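Local coordinates for uncharacterized protein A6V7T0 (Pseudomonas aeruginosa, PDB 3K12) that is of unknown function but belongs to the YjgF-like superfamily of small alpha-beta proteins and assembles here as a trimer, at residues Arg48-Ser52 against Val53-Arg57; Leu67-Arg70 against Glu71-Ala74; Leu76-Val79 against Trp80-Phe84; Trp83-Glu86 against Gly87-Pro90. All blocks are in the same frame, centred on the assembly; numbering follows the deposited sequence. Where two conformers were deposited one is given.

Followed from the N terminus, the contacts succeed one another along the chain, the last two overlapping at W83 and F84; none nests within or crosses another. Contact 1 turns the chain out of helix 35-52 toward strand 60-67. Contact 2 forms the bend at the far end of that strand, about 27 Å from contact 1 between centres, and starts helix 73-83. Contact 3 follows as the later turns of this helix, and contact 4 is the turn into strand 91-96. Contacts 2 to 4 thus trace one beta-alpha-beta unit. R57 of contact 1 comes back to meet W83, tying the two helix ends together, while contacts 2 and 4 both reach the second subunit.

Contact 1: residues Arg48-Ser52 against Val53-Arg57; sequences RLLQS and VGSDR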
loop_
_atom_site.group_PDB
_atom_site.type_symbol
_atom_site.label_atom_id
_atom_site.label_comp_id
_atom_site.label_asym_id
_atom_site.label_seq_id
_atom_site.Cartn_x
_atom_site.Cartn_y
_atom_site.Cartn_z
ATOM N N ARG D 48 5.541 -18.182 -7.391
ATOM C CA ARG D 48 5.747 -19.413 -6.594
ATOM C C ARG D 48 4.864 -19.353 -5.362
ATOM O O ARG D 48 4.163 -20.306 -5.050
ATOM C CB ARG D 48 7.197 -19.557 -6.210
ATOM C CG ARG D 48 7.483 -20.726 -5.282
ATOM C CD ARG D 48 8.929 -20.735 -4.825
ATOM N NE ARG D 48 9.235 -19.631 -3.927
ATOM C CZ ARG D 48 8.902 -19.602 -2.630
ATOM N NH1 ARG D 48 9.227 -18.557 -1.896
ATOM N NH2 ARG D 48 8.247 -20.603 -2.063
ATOM N N LEU D 49 4.890 -18.197 -4.689
ATOM C CA LEU D 49 4.090 -18.020 -3.496
ATOM C C LEU D 49 2.600 -18.135 -3.781
ATOM O O LEU D 49 1.890 -18.891 -3.110
ATOM C CB LEU D 49 4.407 -16.668 -2.852
ATOM C CG LEU D 49 5.727 -16.553 -2.102
ATOM C CD1 LEU D 49 6.108 -15.108 -1.794
ATOM C CD2 LEU D 49 5.648 -17.377 -0.812
ATOM N N LEU D 50 2.132 -17.461 -4.844
ATOM C CA LEU D 50 0.728 -17.533 -5.222
ATOM C C LEU D 50 0.308 -18.965 -5.536
ATOM O O LEU D 50 -0.698 -19.442 -5.066
ATOM C CB LEU D 50 0.454 -16.663 -6.452
ATOM C CG LEU D 50 0.500 -15.178 -6.138
ATOM C CD1 LEU D 50 0.456 -14.372 -7.441
ATOM C CD2 LEU D 50 -0.625 -14.737 -5.124
ATOM N N GLN D 51 1.089 -19.644 -6.357
ATOM C CA GLN D 51 0.674 -20.986 -6.779
ATOM C C GLN D 51 0.658 -21.977 -5.615
ATOM O O GLN D 51 -0.162 -22.912 -5.605
ATOM C CB GLN D 51 1.563 -21.481 -7.926
ATOM C CG GLN D 51 1.320 -20.683 -9.196
ATOM C CD GLN D 51 2.016 -21.205 -10.422
ATOM O OE1 GLN D 51 1.867 -20.626 -11.511
ATOM N NE2 GLN D 51 2.755 -22.299 -10.278
ATOM N N SER D 52 1.518 -21.738 -4.626
ATOM C CA SER D 52 1.578 -22.628 -3.450
ATOM C C SER D 52 0.266 -22.662 -2.670
ATOM O O SER D 52 0.017 -23.612 -1.913
ATOM C CB SER D 52 2.758 -22.278 -2.543
ATOM O OG SER D 52 2.466 -21.161 -1.708
ATOM N N VAL D 53 -0.545 -21.611 -2.806
ATOM C CA VAL D 53 -1.851 -21.552 -2.139
ATOM C C VAL D 53 -3.033 -21.628 -3.089
ATOM O O VAL D 53 -4.161 -21.431 -2.694
ATOM C CB VAL D 53 -1.965 -20.328 -1.171
ATOM C CG1 VAL D 53 -0.910 -20.457 -0.092
ATOM C CG2 VAL D 53 -1.835 -19.013 -1.906
ATOM N N GLY D 54 -2.779 -21.973 -4.349
ATOM C CA GLY D 54 -3.867 -22.109 -5.296
ATOM C C GLY D 54 -4.275 -20.825 -6.000
ATOM O O GLY D 54 -5.338 -20.787 -6.613
ATOM N N SER D 55 -3.447 -19.789 -5.907
ATOM C CA SER D 55 -3.639 -18.563 -6.681
ATOM C C SER D 55 -2.689 -18.602 -7.879
ATOM O O SER D 55 -1.994 -19.608 -8.113
ATOM C CB SER D 55 -3.381 -17.329 -5.811
ATOM O OG SER D 55 -3.651 -16.095 -6.490
ATOM N N ASP D 56 -2.636 -17.504 -8.633
ATOM C CA ASP D 56 -1.816 -17.473 -9.846
ATOM C C ASP D 56 -1.678 -16.025 -10.306
ATOM O O ASP D 56 -2.337 -15.124 -9.762
ATOM C CB ASP D 56 -2.382 -18.375 -10.962
ATOM C CG ASP D 56 -3.752 -17.947 -11.420
ATOM O OD1 ASP D 56 -3.839 -16.901 -12.109
ATOM O OD2 ASP D 56 -4.753 -18.640 -11.125
ATOM N N ARG D 57 -0.833 -15.778 -11.299
ATOM C CA ARG D 57 -0.516 -14.409 -11.697
ATOM C C ARG D 57 -1.656 -13.678 -12.377
ATOM O O ARG D 57 -1.523 -12.470 -12.606
ATOM C CB ARG D 57 0.740 -14.344 -12.577
ATOM C CG ARG D 57 0.542 -14.900 -13.989
ATOM C CD ARG D 57 1.814 -14.666 -14.784
ATOM N NE ARG D 57 2.837 -15.597 -14.341
ATOM C CZ ARG D 57 3.963 -15.829 -15.018
ATOM N NH1 ARG D 57 4.217 -15.146 -16.123
ATOM N NH2 ARG D 57 4.822 -16.747 -14.580
HETATM O O HOH W 1 0.845 -17.982 -12.042
#
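L50 O is held by two backbone donors that come from opposite faces of its carbonyl plane: S55 N at 2.9 Å from L50 O, and V53 N at 3.1 Å from the same oxygen. One residue on, G54 N donates to Q51 O at 3.1 Å, close to straight at the hydrogen (163°). The side chains follow this wrap. The CG2 methyl of V53 sits against L50 O at 3.4 Å, and S52 OG, held between its own backbone N and carbonyl carbon, reaches back to L49 O at 2.7 Å, using a last-turn carbonyl of the helix.

Together the bonds S55 N to L50 O and G54 N to Q51 O make a Schellman motif, with G54 as its C-prime residue at a positive phi of 87°. It ends helix 35-52, which packs on the sheet through L49 and L50 against I23, and sends the chain on toward strand 60-67.

Beyond the glycine, the two methyls of L50 divide their contacts. CD2 of L50 lies 3.6 Å from S55 OG, whereas CD1 of L50 touches D56 O at 3.7 Å. S55 OG points anti to its backbone N (chi1 -176°), which carries it past the leucine to a hydrogen bond with A113 O. Q51 CA makes a CH...O contact with S55 O at 3.3 Å. From there the extended Q51 chain runs alongside the departing backbone, and a water links its OE1 to R57 N. D56 N is buried here without a polar partner, while R57 turns its guanidinium to a salt bridge with D47.

Contact 2: residues Leu67-Arg70 against Glu71-Ala74; sequences LAHR and EDYA
L67 and Y73 meet with their side chains at about a right angle, across the bend that begins the beta-alpha-beta crossover from strand 60-67 through helix 73-83 to strand 91-96. CD2 of L67 rests on the root of the tyrosine, 3.7 Å from Y73 CA, and near the plane of the ring at its edge. The other methyl, L67 CD1, lies 3.9 Å from D72 CB, so the leucine straddles the first residues of the helical segment.

H69 is flanked by two acids whose side chains run the same way as its own but are turned very differently. The D72 carboxylate stands nearly perpendicular to the imidazole, with planes 86° apart, and its OD2 comes up to the ring edge at 4.0 Å from H69 CD2. The E71 carboxylate is inclined by 36° and approaches obliquely, OE2 lying 3.7 Å from H69 CB. E71 gets there because its CG sits between backbone N and carbonyl carbon (chi1 63°) and the chain then folds at the next bond, bringing the acid back alongside H69 CB.

D72 OD2 has firmer partners, a salt bridge to R105 and a water that also accepts weakly from H69 N. R70 points out of the bend, giving its guanidinium to the carbonyls of L99 and I100 of the second subunit, where Y73 also packs on I100.

The bend itself is a short 3-10 turn, with D72 N bonded to H69 O at 3.0 Å and Y73 N to R70 O at 3.1 Å. A water donates to R70 O at 3.3 Å and accepts from A74 N at 2.9 Å.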
loop_
_atom_site.group_PDB
_atom_site.type_symbol
_atom_site.label_atom_id
_atom_site.label_comp_id
_atom_site.label_asym_id
_atom_site.label_seq_id
_atom_site.Cartn_x
_atom_site.Cartn_y
_atom_site.Cartn_z
ATOM N N LEU D 67 10.511 1.904 -6.597
ATOM C CA LEU D 67 11.581 1.854 -7.587
ATOM C C LEU D 67 12.743 2.699 -7.096
ATOM O O LEU D 67 12.545 3.842 -6.717
ATOM C CB LEU D 67 11.042 2.343 -8.939
ATOM C CG LEU D 67 12.037 2.360 -10.099
ATOM C CD1 LEU D 67 12.433 0.952 -10.556
ATOM C CD2 LEU D 67 11.342 3.030 -11.286
ATOM N N ALA D 68 13.959 2.146 -7.089
ATOM C CA ALA D 68 15.099 2.880 -6.523
ATOM C C ALA D 68 15.614 4.030 -7.396
ATOM O O ALA D 68 16.052 5.049 -6.858
ATOM C CB ALA D 68 16.246 1.918 -6.180
ATOM N N HIS D 69 15.563 3.852 -8.717
ATOM C CA HIS D 69 16.231 4.749 -9.666
ATOM C C HIS D 69 15.340 5.009 -10.862
ATOM O O HIS D 69 14.869 4.077 -11.527
ATOM C CB HIS D 69 17.553 4.144 -10.157
ATOM C CG HIS D 69 18.482 3.724 -9.067
ATOM N ND1 HIS D 69 19.134 4.625 -8.251
ATOM C CD2 HIS D 69 18.875 2.493 -8.666
ATOM C CE1 HIS D 69 19.883 3.963 -7.385
ATOM N NE2 HIS D 69 19.743 2.671 -7.615
ATOM N N ARG D 70 15.150 6.295 -11.164
ATOM C CA ARG D 70 14.315 6.736 -12.277
ATOM C C ARG D 70 14.677 6.101 -13.617
ATOM O O ARG D 70 13.785 5.744 -14.397
ATOM C CB ARG D 70 14.420 8.257 -12.405
ATOM C CG ARG D 70 13.658 8.798 -13.593
ATOM C CD ARG D 70 13.659 10.306 -13.577
ATOM N NE ARG D 70 12.816 10.825 -12.500
ATOM C CZ ARG D 70 11.484 10.818 -12.528
ATOM N NH1 ARG D 70 10.838 10.296 -13.572
ATOM N NH2 ARG D 70 10.803 11.320 -11.502
ATOM N N GLU D 71 15.980 5.955 -13.877
ATOM C CA GLU D 71 16.446 5.412 -15.152
ATOM C C GLU D 71 16.071 3.941 -15.356
ATOM O O GLU D 71 16.213 3.414 -16.461
ATOM C CB GLU D 71 17.955 5.619 -15.350
ATOM C CG GLU D 71 18.863 4.921 -14.369
ATOM C CD GLU D 71 19.190 5.734 -13.118
ATOM O OE1 GLU D 71 18.469 6.715 -12.773
ATOM O OE2 GLU D 71 20.186 5.354 -12.457
ATOM N N ASP D 72 15.595 3.285 -14.286
ATOM C CA ASP D 72 15.169 1.885 -14.351
ATOM C C ASP D 72 13.681 1.690 -14.654
ATOM O O ASP D 72 13.200 0.553 -14.780
ATOM C CB ASP D 72 15.506 1.194 -13.023
ATOM C CG ASP D 72 16.976 0.807 -12.912
ATOM O OD1 ASP D 72 17.701 0.860 -13.942
ATOM O OD2 ASP D 72 17.407 0.434 -11.803
ATOM N N TYR D 73 12.946 2.785 -14.775
ATOM C CA TYR D 73 11.503 2.700 -14.956
ATOM C C TYR D 73 11.111 1.945 -16.240
ATOM O O TYR D 73 10.244 1.046 -16.231
ATOM C CB TYR D 73 10.897 4.109 -14.905
ATOM C CG TYR D 73 9.394 4.174 -15.032
ATOM C CD1 TYR D 73 8.553 3.671 -14.026
ATOM C CD2 TYR D 73 8.805 4.811 -16.142
ATOM C CE1 TYR D 73 7.157 3.760 -14.138
ATOM C CE2 TYR D 73 7.435 4.895 -16.263
ATOM C CZ TYR D 73 6.610 4.388 -15.257
ATOM O OH TYR D 73 5.249 4.500 -15.420
ATOM N N ALA D 74 11.754 2.284 -17.358
ATOM C CA ALA D 74 11.452 1.590 -18.605
ATOM C C ALA D 74 11.724 0.087 -18.540
ATOM O O ALA D 74 10.926 -0.706 -19.057
ATOM C CB ALA D 74 12.220 2.235 -19.762
HETATM O O HOH W 2 15.815 1.207 -9.610
HETATM O O HOH W 3 13.338 4.733 -17.488
#

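Contact 3: residues Leu76-Val79 against Trp80-Phe84; sequences LNQV and WDQWF
Q78 and Q82 lie side by side on the surface of helix 73-83, the helix of a beta-alpha-beta unit, pointing the same way. Q78 CG faces Q82 NE2 at 3.8 Å, and the two amide planes are 60° apart. A water donates to Q78 O at 2.8 Å and accepts, weakly, from Q82 NE2, linking the Q78 backbone carbonyl to the Q82 side-chain amide.

Along the backbone the bonding changes toward the end of the helix. W80 N bonds to L76 O at 3.0 Å, nearly straight at the hydrogen (172°) and in the carbonyl plane, and D81 N bonds to N77 O at 2.9 Å. Q82 N is shared: its bond to V79 O is 2.9 Å, while that to Q78 O is weak, as the spacing tightens from four residues to three. W83 N likewise bonds to W80 O, three residues back.

Side chains of 80-84 also lean on these carbonyls, W83 CB lying 3.4 Å from V79 O. Both tryptophans have CG anti to the backbone N (chi1 -175° for W80), and their rings leave the helix on its inner side. There F84 joins them. W83 presents CD1 to the centre of one F84 face, and F84 CE2 stands 3.4 Å above the W80 indole plane, over the centre of the ring system.

Outside this shell, W80 rests on V63 and I65 of strand 60-67, and V79 on Q36 and T39 of helix 35-52. R92 bridges two successive helical turns: it has a cation-pi contact with W80, and its NH2 donates to N77 OD1.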
loop_
_atom_site.group_PDB
_atom_site.type_symbol
_atom_site.label_atom_id
_atom_site.label_comp_id
_atom_site.label_asym_id
_atom_site.label_seq_id
_atom_site.Cartn_x
_atom_site.Cartn_y
_atom_site.Cartn_z
ATOM N N LEU D 76 11.740 -1.857 -15.778
ATOM C CA LEU D 76 10.689 -2.427 -14.947
ATOM C C LEU D 76 9.465 -2.710 -15.796
ATOM O O LEU D 76 8.885 -3.806 -15.765
ATOM C CB LEU D 76 10.322 -1.415 -13.842
ATOM C CG LEU D 76 8.957 -1.617 -13.162
ATOM C CD1 LEU D 76 9.048 -2.791 -12.230
ATOM C CD2 LEU D 76 8.505 -0.356 -12.405
ATOM N N ASN D 77 9.056 -1.705 -16.580
ATOM C CA ASN D 77 7.821 -1.865 -17.338
ATOM C C ASN D 77 7.930 -2.852 -18.497
ATOM O O ASN D 77 6.944 -3.480 -18.849
ATOM C CB ASN D 77 7.293 -0.526 -17.843
ATOM C CG ASN D 77 6.863 0.370 -16.725
ATOM O OD1 ASN D 77 6.393 -0.081 -15.671
ATOM N ND2 ASN D 77 7.038 1.665 -16.922
ATOM N N GLN D 78 9.138 -2.986 -19.041
ATOM C CA GLN D 78 9.416 -3.969 -20.102
ATOM C C GLN D 78 9.063 -5.371 -19.609
ATOM O O GLN D 78 8.326 -6.109 -20.273
ATOM C CB GLN D 78 10.888 -3.879 -20.513
ATOM C CG GLN D 78 11.386 -4.898 -21.551
ATOM C CD GLN D 78 12.923 -4.953 -21.577
ATOM O OE1 GLN D 78 13.518 -5.998 -21.869
ATOM N NE2 GLN D 78 13.562 -3.846 -21.242
ATOM N N VAL D 79 9.551 -5.718 -18.422
ATOM C CA VAL D 79 9.242 -7.041 -17.862
ATOM C C VAL D 79 7.768 -7.157 -17.462
ATOM O O VAL D 79 7.111 -8.157 -17.753
ATOM C CB VAL D 79 10.172 -7.367 -16.662
ATOM C CG1 VAL D 79 9.820 -8.694 -16.031
ATOM C CG2 VAL D 79 11.621 -7.348 -17.126
ATOM N N TRP D 80 7.253 -6.125 -16.764
ATOM C CA TRP D 80 5.852 -6.096 -16.373
ATOM C C TRP D 80 4.923 -6.408 -17.559
ATOM O O TRP D 80 4.009 -7.212 -17.455
ATOM C CB TRP D 80 5.527 -4.716 -15.760
ATOM C CG TRP D 80 4.138 -4.612 -15.209
ATOM C CD1 TRP D 80 3.019 -4.257 -15.884
ATOM C CD2 TRP D 80 3.722 -4.894 -13.855
ATOM N NE1 TRP D 80 1.916 -4.291 -15.047
ATOM C CE2 TRP D 80 2.327 -4.675 -13.796
ATOM C CE3 TRP D 80 4.394 -5.300 -12.695
ATOM C CZ2 TRP D 80 1.574 -4.836 -12.605
ATOM C CZ3 TRP D 80 3.659 -5.459 -11.515
ATOM C CH2 TRP D 80 2.260 -5.235 -11.483
ATOM N N ASP D 81 5.202 -5.751 -18.694
ATOM C CA ASP D 81 4.382 -5.903 -19.890
ATOM C C ASP D 81 4.518 -7.285 -20.560
ATOM O O ASP D 81 3.646 -7.693 -21.344
ATOM C CB ASP D 81 4.711 -4.791 -20.898
ATOM C CG ASP D 81 4.279 -3.411 -20.422
ATOM O OD1 ASP D 81 3.473 -3.304 -19.470
ATOM O OD2 ASP D 81 4.764 -2.415 -21.011
ATOM N N GLN D 82 5.571 -8.001 -20.216
ATOM C CA GLN D 82 5.798 -9.358 -20.741
ATOM C C GLN D 82 5.305 -10.453 -19.843
ATOM O O GLN D 82 5.392 -11.604 -20.191
ATOM C CB GLN D 82 7.308 -9.597 -20.964
ATOM C CG GLN D 82 7.835 -8.865 -22.164
ATOM C CD GLN D 82 9.342 -8.831 -22.250
ATOM O OE1 GLN D 82 10.063 -9.586 -21.560
ATOM N NE2 GLN D 82 9.837 -7.949 -23.096
ATOM N N TRP D 83 4.792 -10.101 -18.666
ATOM C CA TRP D 83 4.571 -11.084 -17.615
ATOM C C TRP D 83 3.137 -11.580 -17.468
ATOM O O TRP D 83 2.893 -12.755 -17.238
ATOM C CB TRP D 83 5.049 -10.474 -16.274
ATOM C CG TRP D 83 5.108 -11.501 -15.173
ATOM C CD1 TRP D 83 4.179 -11.709 -14.208
ATOM C CD2 TRP D 83 6.161 -12.428 -14.931
ATOM N NE1 TRP D 83 4.576 -12.747 -13.379
ATOM C CE2 TRP D 83 5.793 -13.209 -13.806
ATOM C CE3 TRP D 83 7.380 -12.683 -15.558
ATOM C CZ2 TRP D 83 6.609 -14.226 -13.292
ATOM C CZ3 TRP D 83 8.200 -13.693 -15.028
ATOM C CH2 TRP D 83 7.810 -14.429 -13.914
ATOM N N PHE D 84 2.184 -10.647 -17.505
ATOM C CA PHE D 84 0.805 -10.969 -17.150
ATOM C C PHE D 84 -0.067 -11.288 -18.349
ATOM O O PHE D 84 0.154 -10.721 -19.432
ATOM C CB PHE D 84 0.167 -9.795 -16.370
ATOM C CG PHE D 84 0.801 -9.551 -15.018
ATOM C CD1 PHE D 84 0.428 -10.342 -13.919
ATOM C CD2 PHE D 84 1.722 -8.538 -14.847
ATOM C CE1 PHE D 84 0.989 -10.126 -12.679
ATOM C CE2 PHE D 84 2.305 -8.304 -13.590
ATOM C CZ PHE D 84 1.928 -9.117 -12.488
HETATM O O HOH W 4 7.914 -5.568 -23.017
#

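Contact 4: residues Trp83-Glu86 against Gly87-Pro90; sequences WFPE and GRAP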
loop_
_atom_site.group_PDB
_atom_site.type_symbol
_atom_site.label_atom_id
_atom_site.label_comp_id
_atom_site.label_asym_id
_atom_site.label_seq_id
_atom_site.Cartn_x
_atom_site.Cartn_y
_atom_site.Cartn_z
ATOM N N TRP D 83 4.792 -10.101 -18.666
ATOM C CA TRP D 83 4.571 -11.084 -17.615
ATOM C C TRP D 83 3.137 -11.580 -17.468
ATOM O O TRP D 83 2.893 -12.755 -17.238
ATOM C CB TRP D 83 5.049 -10.474 -16.274
ATOM C CG TRP D 83 5.108 -11.501 -15.173
ATOM C CD1 TRP D 83 4.179 -11.709 -14.208
ATOM C CD2 TRP D 83 6.161 -12.428 -14.931
ATOM N NE1 TRP D 83 4.576 -12.747 -13.379
ATOM C CE2 TRP D 83 5.793 -13.209 -13.806
ATOM C CE3 TRP D 83 7.380 -12.683 -15.558
ATOM C CZ2 TRP D 83 6.609 -14.226 -13.292
ATOM C CZ3 TRP D 83 8.200 -13.693 -15.028
ATOM C CH2 TRP D 83 7.810 -14.429 -13.914
ATOM N N PHE D 84 2.184 -10.647 -17.505
ATOM C CA PHE D 84 0.805 -10.969 -17.150
ATOM C C PHE D 84 -0.067 -11.288 -18.349
ATOM O O PHE D 84 0.154 -10.721 -19.432
ATOM C CB PHE D 84 0.167 -9.795 -16.370
ATOM C CG PHE D 84 0.801 -9.551 -15.018
ATOM C CD1 PHE D 84 0.428 -10.342 -13.919
ATOM C CD2 PHE D 84 1.722 -8.538 -14.847
ATOM C CE1 PHE D 84 0.989 -10.126 -12.679
ATOM C CE2 PHE D 84 2.305 -8.304 -13.590
ATOM C CZ PHE D 84 1.928 -9.117 -12.488
ATOM N N PRO D 85 -1.035 -12.214 -18.180
ATOM C CA PRO D 85 -1.996 -12.486 -19.260
ATOM C C PRO D 85 -2.725 -11.207 -19.678
ATOM O O PRO D 85 -3.000 -10.328 -18.842
ATOM C CB PRO D 85 -2.930 -13.535 -18.673
ATOM C CG PRO D 85 -2.508 -13.735 -17.241
ATOM C CD PRO D 85 -1.260 -13.025 -16.972
ATOM N N GLU D 86 -3.051 -11.081 -20.958
ATOM C CA GLU D 86 -3.675 -9.865 -21.479
ATOM C C GLU D 86 -4.940 -9.537 -20.699
ATOM O O GLU D 86 -5.790 -10.386 -20.518
ATOM C CB GLU D 86 -4.008 -9.996 -22.988
ATOM C CG GLU D 86 -4.567 -8.656 -23.534
ATOM C CD GLU D 86 -5.038 -8.675 -24.977
ATOM O OE1 GLU D 86 -5.154 -9.761 -25.567
ATOM O OE2 GLU D 86 -5.302 -7.565 -25.505
ATOM N N GLY D 87 -5.016 -8.286 -20.259
ATOM C CA GLY D 87 -6.197 -7.772 -19.588
ATOM C C GLY D 87 -6.313 -8.142 -18.119
ATOM O O GLY D 87 -7.227 -7.638 -17.443
ATOM N N ARG D 88 -5.399 -8.974 -17.602
ATOM C CA ARG D 88 -5.492 -9.456 -16.226
ATOM C C ARG D 88 -4.377 -8.951 -15.321
ATOM O O ARG D 88 -4.256 -9.409 -14.182
ATOM C CB ARG D 88 -5.561 -10.988 -16.164
ATOM C CG ARG D 88 -6.889 -11.584 -16.654
ATOM C CD ARG D 88 -6.975 -13.076 -16.317
ATOM N NE ARG D 88 -6.324 -13.929 -17.314
ATOM C CZ ARG D 88 -5.971 -15.197 -17.110
ATOM N NH1 ARG D 88 -5.392 -15.906 -18.080
ATOM N NH2 ARG D 88 -6.189 -15.765 -15.930
ATOM N N ALA D 89 -3.569 -8.016 -15.802
ATOM C CA ALA D 89 -2.561 -7.418 -14.929
ATOM C C ALA D 89 -3.207 -6.686 -13.762
ATOM O O ALA D 89 -4.283 -6.079 -13.901
ATOM C CB ALA D 89 -1.632 -6.480 -15.662
ATOM N N PRO D 90 -2.545 -6.738 -12.602
ATOM C CA PRO D 90 -3.170 -6.094 -11.445
ATOM C C PRO D 90 -3.041 -4.582 -11.478
ATOM O O PRO D 90 -2.196 -4.021 -12.211
ATOM C CB PRO D 90 -2.337 -6.620 -10.284
ATOM C CG PRO D 90 -0.927 -6.833 -10.901
ATOM C CD PRO D 90 -1.268 -7.403 -12.271
HETATM O O HOH W 5 -6.242 -13.115 -20.326
#
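A type II beta turn from P85 to R88 reverses the chain between helix 73-83 and strand 91-96, in the second half of a beta-alpha-beta crossover. R88 N closes it by donating to P85 O at 3.0 Å, and G87 takes the positive phi (80°) that the third position of this turn calls for.

On the outer side, R88 has been modelled in two conformers. In one of them the guanidinium lies across P85, with P85 CG over one of its faces, but this placement is tentative. A water donates to E86 O at 2.8 Å, and its link to R88 NE is equally doubtful, since it rests on the same conformer. E86 extends away from the turn to a salt bridge with R10 of the second subunit.

The residues flanking the turn pack side by side. F84 CB lies 3.8 Å from A89 CB, and P90, which continues inward to V60 and V63, crosses the phenyl at about a right angle in a CH-pi contact. On the face away from W83, P90 CD is 3.6 Å from the F84 ring centroid and only 13° off the ring normal.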